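Local coordinates for protein lectin 2 (Agrocybe aegerita, PDB 4TQK) that binds N-acetylglucosamine at sites on its beta-propeller and, as a mushroom lectin, probably recognises glycans that carry this sugar, at residues K282-I287 and V299-A304; A304-A309 and L322-F327; K337-V342 and I354-K359. The protein carries 1 engineered substitution. One frame throughout, in Å; residues are numbered along the deposited sequence.

Contact 1: residues K282-I287 and V299-A304; sequences KHPRFI and VGFGNA. With NAG (2-acetamido-2-deoxy-beta-D-glucopyranose), chain G.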
loop_
_atom_site.group_PDB
_atom_site.type_symbol
_atom_site.label_atom_id
_atom_site.label_comp_id
_atom_site.label_asym_id
_atom_site.label_seq_id
_atom_site.Cartn_x
_atom_site.Cartn_y
_atom_site.Cartn_z
ATOM N N LYS A 282 23.789 -24.959 -0.621
ATOM C CA LYS A 282 22.897 -25.332 0.470
ATOM C C LYS A 282 22.483 -24.174 1.364
ATOM O O LYS A 282 21.379 -24.180 1.914
ATOM C CB LYS A 282 23.545 -26.422 1.338
ATOM C CG LYS A 282 24.004 -27.657 0.587
ATOM C CD LYS A 282 24.595 -28.678 1.537
ATOM C CE LYS A 282 24.768 -30.014 0.843
ATOM N NZ LYS A 282 25.328 -31.044 1.755
ATOM N N HIS A 283 23.366 -23.190 1.514
ATOM C CA HIS A 283 23.225 -22.202 2.581
ATOM C C HIS A 283 23.125 -20.783 2.061
ATOM O O HIS A 283 24.137 -20.111 1.925
ATOM C CB HIS A 283 24.408 -22.306 3.537
ATOM C CG HIS A 283 24.786 -23.715 3.868
ATOM N ND1 HIS A 283 25.941 -24.305 3.397
ATOM C CD2 HIS A 283 24.158 -24.658 4.605
ATOM C CE1 HIS A 283 26.010 -25.543 3.843
ATOM N NE2 HIS A 283 24.940 -25.787 4.575
ATOM N N PRO A 284 21.907 -20.334 1.732
ATOM C CA PRO A 284 21.798 -18.948 1.266
ATOM C C PRO A 284 22.047 -17.934 2.383
ATOM O O PRO A 284 21.615 -18.159 3.510
ATOM C CB PRO A 284 20.367 -18.854 0.712
ATOM C CG PRO A 284 19.667 -20.083 1.140
ATOM C CD PRO A 284 20.708 -21.130 1.427
ATOM N N ARG A 285 22.744 -16.849 2.059
ATOM C CA ARG A 285 23.028 -15.771 3.000
ATOM C C ARG A 285 22.509 -14.420 2.506
ATOM O O ARG A 285 22.497 -14.151 1.307
ATOM C CB ARG A 285 24.531 -15.692 3.280
ATOM C CG ARG A 285 25.009 -16.751 4.260
ATOM C CD ARG A 285 26.345 -17.354 3.848
ATOM N NE ARG A 285 26.259 -18.207 2.661
ATOM C CZ ARG A 285 27.325 -18.697 2.025
ATOM N NH1 ARG A 285 28.548 -18.421 2.466
ATOM N NH2 ARG A 285 27.173 -19.452 0.944
ATOM N N PHE A 286 22.085 -13.574 3.444
ATOM C CA PHE A 286 21.485 -12.285 3.121
ATOM C C PHE A 286 22.038 -11.219 4.041
ATOM O O PHE A 286 22.643 -11.524 5.070
ATOM C CB PHE A 286 19.960 -12.328 3.298
ATOM C CG PHE A 286 19.295 -13.373 2.472
ATOM C CD1 PHE A 286 18.715 -13.044 1.262
ATOM C CD2 PHE A 286 19.279 -14.692 2.885
ATOM C CE1 PHE A 286 18.121 -14.015 0.482
ATOM C CE2 PHE A 286 18.690 -15.662 2.113
ATOM C CZ PHE A 286 18.108 -15.323 0.908
ATOM N N ILE A 287 21.837 -9.969 3.649
ATOM C CA ILE A 287 22.051 -8.849 4.536
ATOM C C ILE A 287 20.724 -8.118 4.680
ATOM O O ILE A 287 20.130 -7.682 3.688
ATOM C CB ILE A 287 23.099 -7.881 3.990
ATOM C CG1 ILE A 287 24.409 -8.626 3.730
ATOM C CG2 ILE A 287 23.272 -6.703 4.941
ATOM C CD1 ILE A 287 25.061 -9.175 4.981
ATOM N N VAL A 299 22.568 -12.649 7.912
ATOM C CA VAL A 299 21.665 -13.768 8.149
ATOM C C VAL A 299 22.031 -14.934 7.229
ATOM O O VAL A 299 22.219 -14.749 6.033
ATOM C CB VAL A 299 20.193 -13.374 7.894
ATOM C CG1 VAL A 299 19.272 -14.537 8.220
ATOM C CG2 VAL A 299 19.815 -12.141 8.703
ATOM N N GLY A 300 22.142 -16.133 7.782
ATOM C CA GLY A 300 22.416 -17.295 6.962
ATOM C C GLY A 300 21.581 -18.515 7.295
ATOM O O GLY A 300 21.365 -18.866 8.456
ATOM N N PHE A 301 21.112 -19.175 6.250
ATOM C CA PHE A 301 20.401 -20.423 6.402
ATOM C C PHE A 301 21.393 -21.594 6.294
ATOM O O PHE A 301 21.725 -22.046 5.193
ATOM C CB PHE A 301 19.299 -20.497 5.347
ATOM C CG PHE A 301 18.302 -19.383 5.466
ATOM C CD1 PHE A 301 17.159 -19.541 6.237
ATOM C CD2 PHE A 301 18.535 -18.152 4.860
ATOM C CE1 PHE A 301 16.244 -18.507 6.369
ATOM C CE2 PHE A 301 17.623 -17.107 4.994
ATOM C CZ PHE A 301 16.481 -17.288 5.750
ATOM N N GLY A 302 21.869 -22.070 7.444
ATOM C CA GLY A 302 22.892 -23.108 7.484
ATOM C C GLY A 302 22.288 -24.490 7.611
ATOM O O GLY A 302 21.131 -24.700 7.248
ATOM N N ASN A 303 23.052 -25.443 8.128
ATOM C CA ASN A 303 22.513 -26.789 8.286
ATOM C C ASN A 303 21.405 -26.892 9.332
ATOM O O ASN A 303 20.351 -27.446 9.056
ATOM C CB ASN A 303 23.612 -27.798 8.610
ATOM C CG ASN A 303 24.588 -27.979 7.478
ATOM O OD1 ASN A 303 24.200 -28.240 6.330
ATOM N ND2 ASN A 303 25.875 -27.846 7.790
ATOM N N ALA A 304 21.653 -26.391 10.539
ATOM C CA ALA A 304 20.723 -26.599 11.646
ATOM C C ALA A 304 19.601 -25.583 11.666
ATOM O O ALA A 304 18.533 -25.844 12.220
ATOM C CB ALA A 304 21.456 -26.591 12.978
HETATM C C1 NAG G . 28.370 -24.844 11.785
HETATM C C2 NAG G . 27.733 -23.646 11.099
HETATM C C3 NAG G . 28.592 -22.478 11.551
HETATM C C4 NAG G . 28.531 -22.386 13.073
HETATM C C5 NAG G . 28.876 -23.721 13.733
HETATM C C6 NAG G . 28.699 -23.688 15.248
HETATM C C7 NAG G . 26.608 -24.067 8.931
HETATM C C8 NAG G . 26.780 -24.083 7.438
HETATM N N2 NAG G . 27.704 -23.795 9.652
HETATM O O1 NAG G . 27.891 -26.046 11.251
HETATM O O3 NAG G . 28.177 -21.271 10.957
HETATM O O4 NAG G . 29.447 -21.420 13.493
HETATM O O5 NAG G . 28.091 -24.746 13.165
HETATM O O6 NAG G . 27.359 -23.398 15.580
HETATM O O7 NAG G . 25.498 -24.294 9.410
HETATM O O HOH W 1 19.846 -24.230 4.308
#
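His283 presents the edge of its imidazole to Asn303: NE2 donates to OD1 at 3.1 Å with an N-H...O angle of 169°. The oxygen lies in the imidazole plane, whereas the donor stands above the amide plane of Asn303, the two planes being 83° apart. With chi1 at -43°, CG sits beside the backbone N, and the ring is sandwiched between Lys282 CB on one face and the acetamide methyl of the bound N-acetylglucosamine on the other, the methyl C8 lying 3.8 Å above the plane. Further along this inner hairpin of a beta-propeller blade (strands 285-288 and 297-301), Phe286 and Phe301 meet rim to rim with perpendicular planes. Their CE2 atoms approach to 3.4 Å, and neither ring covers the other. Backbone bonds set this register, Phe301 N reaching Pro284 O at 3.0 Å and Phe286 N reaching Val299 O at 2.8 Å. The Asn303 N-H meets sugar O7 at 3.0 Å, so the acetamide is read by its carbonyl and its methyl together. Because Gln279 N also bonds His283 ND1, both imidazole nitrogens are engaged, which probably favours a neutral ring with its proton on NE2.

Contact 2: residues A304-A309 and L322-F327; sequences AGVYVA and LVLKDF. With NAG (2-acetamido-2-deoxy-beta-D-glucopyranose), chain G; NAG (2-acetamido-2-deoxy-beta-D-glucopyranose), chain H.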
loop_
_atom_site.group_PDB
_atom_site.type_symbol
_atom_site.label_atom_id
_atom_site.label_comp_id
_atom_site.label_asym_id
_atom_site.label_seq_id
_atom_site.Cartn_x
_atom_site.Cartn_y
_atom_site.Cartn_z
ATOM N N ALA A 304 21.653 -26.391 10.539
ATOM C CA ALA A 304 20.723 -26.599 11.646
ATOM C C ALA A 304 19.601 -25.583 11.666
ATOM O O ALA A 304 18.533 -25.844 12.220
ATOM C CB ALA A 304 21.456 -26.591 12.978
ATOM N N GLY A 305 19.841 -24.418 11.080
ATOM C CA GLY A 305 18.835 -23.374 11.104
ATOM C C GLY A 305 19.378 -22.016 10.745
ATOM O O GLY A 305 20.413 -21.907 10.081
ATOM N N VAL A 306 18.672 -20.980 11.194
ATOM C CA VAL A 306 19.017 -19.597 10.893
ATOM C C VAL A 306 20.083 -19.006 11.831
ATOM O O VAL A 306 19.860 -18.907 13.020
ATOM C CB VAL A 306 17.760 -18.715 10.946
ATOM C CG1 VAL A 306 18.105 -17.282 10.596
ATOM C CG2 VAL A 306 16.694 -19.261 9.997
ATOM N N TYR A 307 21.241 -18.638 11.281
ATOM C CA TYR A 307 22.285 -17.949 12.038
ATOM C C TYR A 307 22.268 -16.473 11.678
ATOM O O TYR A 307 21.917 -16.086 10.557
ATOM C CB TYR A 307 23.683 -18.501 11.747
ATOM C CG TYR A 307 24.044 -19.772 12.482
ATOM C CD1 TYR A 307 24.730 -19.728 13.686
ATOM C CD2 TYR A 307 23.713 -21.017 11.960
ATOM C CE1 TYR A 307 25.057 -20.889 14.360
ATOM C CE2 TYR A 307 24.036 -22.185 12.632
ATOM C CZ TYR A 307 24.717 -22.110 13.825
ATOM O OH TYR A 307 25.046 -23.255 14.491
ATOM N N VAL A 308 22.685 -15.656 12.630
ATOM C CA VAL A 308 22.589 -14.217 12.500
ATOM C C VAL A 308 23.781 -13.602 13.206
ATOM O O VAL A 308 24.296 -14.179 14.165
ATOM C CB VAL A 308 21.288 -13.734 13.168
ATOM C CG1 VAL A 308 21.469 -12.377 13.814
ATOM C CG2 VAL A 308 20.120 -13.763 12.173
ATOM N N ALA A 309 24.241 -12.452 12.718
ATOM C CA ALA A 309 25.204 -11.645 13.447
ATOM C C ALA A 309 24.784 -10.186 13.363
ATOM O O ALA A 309 24.592 -9.646 12.265
ATOM C CB ALA A 309 26.622 -11.839 12.902
ATOM N N LEU A 322 22.828 -18.954 16.522
ATOM C CA LEU A 322 21.641 -19.526 15.892
ATOM C C LEU A 322 20.360 -18.990 16.539
ATOM O O LEU A 322 20.194 -19.106 17.756
ATOM C CB LEU A 322 21.674 -21.047 16.015
ATOM C CG LEU A 322 20.527 -21.824 15.353
ATOM C CD1 LEU A 322 20.955 -23.235 15.045
ATOM C CD2 LEU A 322 19.256 -21.813 16.199
ATOM N N VAL A 323 19.447 -18.432 15.738
ATOM C CA VAL A 323 18.218 -17.839 16.286
ATOM C C VAL A 323 16.920 -18.613 16.000
ATOM O O VAL A 323 15.856 -18.294 16.554
ATOM C CB VAL A 323 17.995 -16.387 15.806
ATOM C CG1 VAL A 323 19.283 -15.596 15.871
ATOM C CG2 VAL A 323 17.411 -16.380 14.386
ATOM N N LEU A 324 16.990 -19.615 15.139
ATOM C CA LEU A 324 15.787 -20.354 14.795
ATOM C C LEU A 324 16.093 -21.717 14.162
ATOM O O LEU A 324 16.813 -21.821 13.162
ATOM C CB LEU A 324 14.874 -19.497 13.906
ATOM C CG LEU A 324 13.586 -20.135 13.385
ATOM C CD1 LEU A 324 12.575 -20.392 14.505
ATOM C CD2 LEU A 324 12.987 -19.246 12.327
ATOM N N LYS A 325 15.542 -22.760 14.773
ATOM C CA LYS A 325 15.738 -24.127 14.315
ATOM C C LYS A 325 14.782 -24.493 13.195
ATOM O O LYS A 325 13.932 -25.363 13.367
ATOM C CB LYS A 325 15.546 -25.096 15.481
ATOM C CG LYS A 325 16.737 -25.150 16.407
ATOM C CD LYS A 325 17.968 -25.536 15.603
ATOM C CE LYS A 325 17.771 -26.864 14.855
ATOM N NZ LYS A 325 18.288 -28.015 15.633
ATOM N N ASP A 326 14.912 -23.821 12.059
ATOM C CA ASP A 326 14.092 -24.130 10.891
ATOM C C ASP A 326 14.685 -23.410 9.691
ATOM O O ASP A 326 15.647 -22.658 9.827
ATOM C CB ASP A 326 12.632 -23.693 11.104
ATOM C CG ASP A 326 11.633 -24.569 10.343
ATOM O OD1 ASP A 326 12.040 -25.211 9.355
ATOM O OD2 ASP A 326 10.441 -24.625 10.736
ATOM N N PHE A 327 14.106 -23.641 8.520
ATOM C CA PHE A 327 14.528 -22.970 7.300
ATOM C C PHE A 327 15.959 -23.337 6.917
ATOM O O PHE A 327 16.602 -22.624 6.153
ATOM C CB PHE A 327 14.361 -21.449 7.439
ATOM C CG PHE A 327 12.930 -21.019 7.680
ATOM C CD1 PHE A 327 11.984 -21.095 6.662
ATOM C CD2 PHE A 327 12.532 -20.544 8.918
ATOM C CE1 PHE A 327 10.682 -20.710 6.886
ATOM C CE2 PHE A 327 11.229 -20.163 9.141
ATOM C CZ PHE A 327 10.306 -20.238 8.127
HETATM C C1 NAG G . 28.370 -24.844 11.785
HETATM C C2 NAG G . 27.733 -23.646 11.099
HETATM C C3 NAG G . 28.592 -22.478 11.551
HETATM C C4 NAG G . 28.531 -22.386 13.073
HETATM C C5 NAG G . 28.876 -23.721 13.733
HETATM C C6 NAG G . 28.699 -23.688 15.248
HETATM C C7 NAG G . 26.608 -24.067 8.931
HETATM C C8 NAG G . 26.780 -24.083 7.438
HETATM N N2 NAG G . 27.704 -23.795 9.652
HETATM O O1 NAG G . 27.891 -26.046 11.251
HETATM O O3 NAG G . 28.177 -21.271 10.957
HETATM O O4 NAG G . 29.447 -21.420 13.493
HETATM O O5 NAG G . 28.091 -24.746 13.165
HETATM O O6 NAG G . 27.359 -23.398 15.580
HETATM O O7 NAG G . 25.498 -24.294 9.410
HETATM C C1 NAG H . 8.592 -29.157 6.711
HETATM C C2 NAG H . 9.217 -27.806 6.435
HETATM C C3 NAG H . 9.812 -27.340 7.760
HETATM C C4 NAG H . 8.681 -27.235 8.781
HETATM C C5 NAG H . 7.835 -28.503 8.842
HETATM C C6 NAG H . 6.579 -28.261 9.683
HETATM C C7 NAG H . 9.987 -27.508 4.109
HETATM C C8 NAG H . 11.115 -27.783 3.155
HETATM N N2 NAG H . 10.202 -27.885 5.371
HETATM O O1 NAG H . 8.217 -29.756 5.492
HETATM O O3 NAG H . 10.488 -26.108 7.615
HETATM O O4 NAG H . 9.188 -27.017 10.073
HETATM O O5 NAG H . 7.469 -28.951 7.551
HETATM O O6 NAG H . 5.740 -27.329 9.039
HETATM O O7 NAG H . 8.952 -26.969 3.706
#
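The outer hairpin of a beta-propeller blade, formed by strands 306-309 and 321-324, is closed here by Val306, whose backbone N and O both engage the partner strand. Val306 N donates to Leu324 O at 2.8 Å, and Val323 N donates to Val306 O at the same length. The short strand axes diverge strongly from antiparallel, at 128°, and beyond them Lys325 is the centre of an inverse gamma turn. Gly305, before the strand, brings its CA to 3.3 Å from Leu324 O, a close CA-H...O approach.

One face of the pair carries Tyr307 and Leu322. Leu322 CB lies over the phenol face, 3.9 Å from the ring centroid and 18° off the normal, a CH-pi contact. Leu322 CG stands anti to its own N (chi1 -178°), and its branch CD1 continues to Ala304 CB. Val306 CG1 meets Val323 CG2, while Val308 CB packs on Val323 CG1 at 3.8 Å.

Each segment also serves a different sugar. Tyr307 OH is 2.6 Å from O6 of one N-acetylglucosamine, a hydrogen bond in which either hydroxyl may donate. Asp326 takes the other sugar with both oxygens: O4 donates to OD2 at 2.8 Å, and O3 to OD1 at a distance so short that its exact value is doubtful. Phe327 N also bonds OD1, at 2.7 Å on its anti side. That third donor probably stabilises the negative charge and fixes the carboxylate's rotation, presenting a paired acceptor to the vicinal O3 and O4 hydroxyls.

Contact 3: residues K337-V342 and I354-K359; sequences KHRRFV and IGFGEK. With NAG (2-acetamido-2-deoxy-beta-D-glucopyranose), chain H.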
loop_
_atom_site.group_PDB
_atom_site.type_symbol
_atom_site.label_atom_id
_atom_site.label_comp_id
_atom_site.label_asym_id
_atom_site.label_seq_id
_atom_site.Cartn_x
_atom_site.Cartn_y
_atom_site.Cartn_z
ATOM N N LYS A 337 14.442 -26.463 -4.790
ATOM C CA LYS A 337 12.995 -26.598 -4.633
ATOM C C LYS A 337 12.344 -25.403 -3.938
ATOM O O LYS A 337 11.196 -25.067 -4.227
ATOM C CB LYS A 337 12.655 -27.888 -3.880
ATOM C CG LYS A 337 13.097 -29.147 -4.601
ATOM C CD LYS A 337 11.957 -30.134 -4.733
ATOM C CE LYS A 337 11.949 -31.094 -3.567
ATOM N NZ LYS A 337 10.621 -31.747 -3.364
ATOM N N HIS A 338 13.083 -24.769 -3.035
ATOM C CA HIS A 338 12.496 -23.814 -2.102
ATOM C C HIS A 338 13.066 -22.398 -2.213
ATOM O O HIS A 338 14.153 -22.193 -2.758
ATOM C CB HIS A 338 12.654 -24.348 -0.682
ATOM C CG HIS A 338 12.244 -25.779 -0.538
ATOM N ND1 HIS A 338 13.106 -26.764 -0.099
ATOM C CD2 HIS A 338 11.064 -26.396 -0.786
ATOM C CE1 HIS A 338 12.472 -27.924 -0.078
ATOM N NE2 HIS A 338 11.229 -27.726 -0.486
ATOM N N ARG A 339 12.311 -21.427 -1.702
ATOM C CA ARG A 339 12.713 -20.018 -1.721
ATOM C C ARG A 339 12.703 -19.465 -0.305
ATOM O O ARG A 339 11.731 -19.643 0.426
ATOM C CB ARG A 339 11.746 -19.176 -2.556
ATOM C CG ARG A 339 11.887 -19.307 -4.062
ATOM C CD ARG A 339 10.647 -19.954 -4.637
ATOM N NE ARG A 339 10.570 -19.867 -6.095
ATOM C CZ ARG A 339 9.687 -20.542 -6.822
ATOM N NH1 ARG A 339 8.823 -21.352 -6.229
ATOM N NH2 ARG A 339 9.672 -20.425 -8.136
ATOM N N ARG A 340 13.775 -18.793 0.081
ATOM C CA ARG A 340 13.809 -18.126 1.368
ATOM C C ARG A 340 14.152 -16.648 1.206
ATOM O O ARG A 340 15.036 -16.299 0.423
ATOM C CB ARG A 340 14.776 -18.838 2.318
ATOM C CG ARG A 340 14.235 -20.156 2.848
ATOM C CD ARG A 340 15.337 -21.122 3.315
ATOM N NE ARG A 340 15.966 -21.812 2.189
ATOM C CZ ARG A 340 17.063 -22.565 2.277
ATOM N NH1 ARG A 340 17.670 -22.737 3.443
ATOM N NH2 ARG A 340 17.558 -23.143 1.194
ATOM N N PHE A 341 13.445 -15.792 1.950
ATOM C CA PHE A 341 13.743 -14.355 1.980
ATOM C C PHE A 341 13.746 -13.797 3.384
ATOM O O PHE A 341 13.079 -14.328 4.260
ATOM C CB PHE A 341 12.727 -13.566 1.150
ATOM C CG PHE A 341 12.756 -13.904 -0.302
ATOM C CD1 PHE A 341 13.834 -13.512 -1.095
ATOM C CD2 PHE A 341 11.724 -14.622 -0.878
ATOM C CE1 PHE A 341 13.872 -13.828 -2.448
ATOM C CE2 PHE A 341 11.752 -14.947 -2.218
ATOM C CZ PHE A 341 12.827 -14.547 -3.011
ATOM N N VAL A 342 14.492 -12.711 3.578
ATOM C CA VAL A 342 14.521 -11.991 4.851
ATOM C C VAL A 342 14.072 -10.558 4.595
ATOM O O VAL A 342 14.826 -9.745 4.040
ATOM C CB VAL A 342 15.936 -11.977 5.471
ATOM C CG1 VAL A 342 15.886 -11.503 6.932
ATOM C CG2 VAL A 342 16.566 -13.348 5.376
ATOM N N ILE A 354 10.588 -15.472 5.764
ATOM C CA ILE A 354 9.537 -16.131 5.003
ATOM C C ILE A 354 10.171 -17.163 4.088
ATOM O O ILE A 354 11.192 -16.902 3.469
ATOM C CB ILE A 354 8.686 -15.103 4.209
ATOM C CG1 ILE A 354 7.514 -15.783 3.508
ATOM C CG2 ILE A 354 9.537 -14.303 3.213
ATOM C CD1 ILE A 354 6.404 -14.819 3.174
ATOM N N GLY A 355 9.587 -18.354 4.038
ATOM C CA GLY A 355 10.123 -19.434 3.230
ATOM C C GLY A 355 9.040 -20.171 2.470
ATOM O O GLY A 355 8.026 -20.553 3.037
ATOM N N PHE A 356 9.248 -20.355 1.170
ATOM C CA PHE A 356 8.310 -21.096 0.342
ATOM C C PHE A 356 8.748 -22.550 0.320
ATOM O O PHE A 356 9.643 -22.936 -0.437
ATOM C CB PHE A 356 8.252 -20.516 -1.066
ATOM C CG PHE A 356 7.773 -19.098 -1.112
ATOM C CD1 PHE A 356 7.109 -18.542 -0.035
ATOM C CD2 PHE A 356 7.983 -18.317 -2.230
ATOM C CE1 PHE A 356 6.670 -17.232 -0.076
ATOM C CE2 PHE A 356 7.543 -17.002 -2.271
ATOM C CZ PHE A 356 6.888 -16.461 -1.200
ATOM N N GLY A 357 8.109 -23.347 1.170
ATOM C CA GLY A 357 8.572 -24.688 1.451
ATOM C C GLY A 357 7.922 -25.768 0.617
ATOM O O GLY A 357 7.305 -25.494 -0.417
ATOM N N GLU A 358 8.071 -27.006 1.079
ATOM C CA GLU A 358 7.598 -28.170 0.344
ATOM C C GLU A 358 6.075 -28.173 0.165
ATOM O O GLU A 358 5.577 -28.499 -0.916
ATOM C CB GLU A 358 8.073 -29.452 1.033
ATOM C CG GLU A 358 7.721 -30.730 0.297
ATOM C CD GLU A 358 8.510 -30.914 -0.979
ATOM O OE1 GLU A 358 9.424 -30.110 -1.235
ATOM O OE2 GLU A 358 8.217 -31.866 -1.732
ATOM N N LYS A 359 5.348 -27.784 1.210
ATOM C CA LYS A 359 3.883 -27.812 1.193
ATOM C C LYS A 359 3.254 -26.522 1.712
ATOM O O LYS A 359 2.046 -26.308 1.579
ATOM C CB LYS A 359 3.373 -28.985 2.038
ATOM C CG LYS A 359 3.789 -30.354 1.532
ATOM C CD LYS A 359 4.320 -31.229 2.661
ATOM C CE LYS A 359 4.624 -32.638 2.169
ATOM N NZ LYS A 359 3.402 -33.314 1.622
HETATM C C1 NAG H . 8.592 -29.157 6.711
HETATM C C2 NAG H . 9.217 -27.806 6.435
HETATM C C3 NAG H . 9.812 -27.340 7.760
HETATM C C4 NAG H . 8.681 -27.235 8.781
HETATM C C5 NAG H . 7.835 -28.503 8.842
HETATM C C6 NAG H . 6.579 -28.261 9.683
HETATM C C7 NAG H . 9.987 -27.508 4.109
HETATM C C8 NAG H . 11.115 -27.783 3.155
HETATM N N2 NAG H . 10.202 -27.885 5.371
HETATM O O1 NAG H . 8.217 -29.756 5.492
HETATM O O3 NAG H . 10.488 -26.108 7.615
HETATM O O4 NAG H . 9.188 -27.017 10.073
HETATM O O5 NAG H . 7.469 -28.951 7.551
HETATM O O6 NAG H . 5.740 -27.329 9.039
HETATM O O7 NAG H . 8.952 -26.969 3.706
HETATM O O HOH W 2 8.805 -23.823 -3.288
#
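Lys337 reaches across to Glu358 through a doubly kinked chain, and its NZ forms a salt bridge in which OE1, approached on its syn lone pair at 2.9 Å, takes the stronger bond and OE2 a weak one. The ammonium also makes a cation-pi contact with Phe384. His338 comes next, its NE2 donating to the same OE1 at 3.1 Å (N-H...O 162°), the acceptor near the ring plane and the carboxylate turned 80° against it. Glu358 CG is anti to the backbone N (chi1 -176°) and the chain then bends at chi2, which folds the carboxylate back between the two donors; the lysine charge probably helps keep it ionised. ND1 is held by Thr334 N. Over one face of the imidazole, toward the rim, lies methyl C8 of the bound N-acetylglucosamine, whose O7 accepts from Glu358 N at 2.8 Å; Lys337 CB backs the other face.

From Arg339 onward the segment is the innermost strand of a propeller blade, paired antiparallel with 354-356. Arg339 O receives Phe356 N at 2.7 Å, and its CB and CD lie against Phe356 CD2, while the guanidinium turns to Thr394. Arg340 stands across from Gly355, its CG 4.2 Å from the glycine CA, and its NH1 bonds Phe327 O. Phe341 and Ile354 exchange two backbone bonds, Phe341 N to Ile354 O being the shorter at 2.9 Å. Phe341 CB rests on Ile354 CG2 at 3.9 Å.

How the contacts relate
Contacts 1, 2 and 3 follow in series along the chain, each closing before the next opens. Contacts 1 and 2, with centres 8 Å apart, are the inner and outer hairpins of one four-stranded blade; they share Ala304, and strands 297-301 and 306-309 are neighbours in its sheet. Contact 3 is the inner hairpin of the next blade, its centre 12 Å from that of contact 1 and 14 Å from that of contact 2. Arg340 stitches the blades together, packing on Pro284 and Phe301. One N-acetylglucosamine touches contacts 1 and 2, a second contacts 2 and 3, so residues from successive blades and their connecting loops complete the second sugar site.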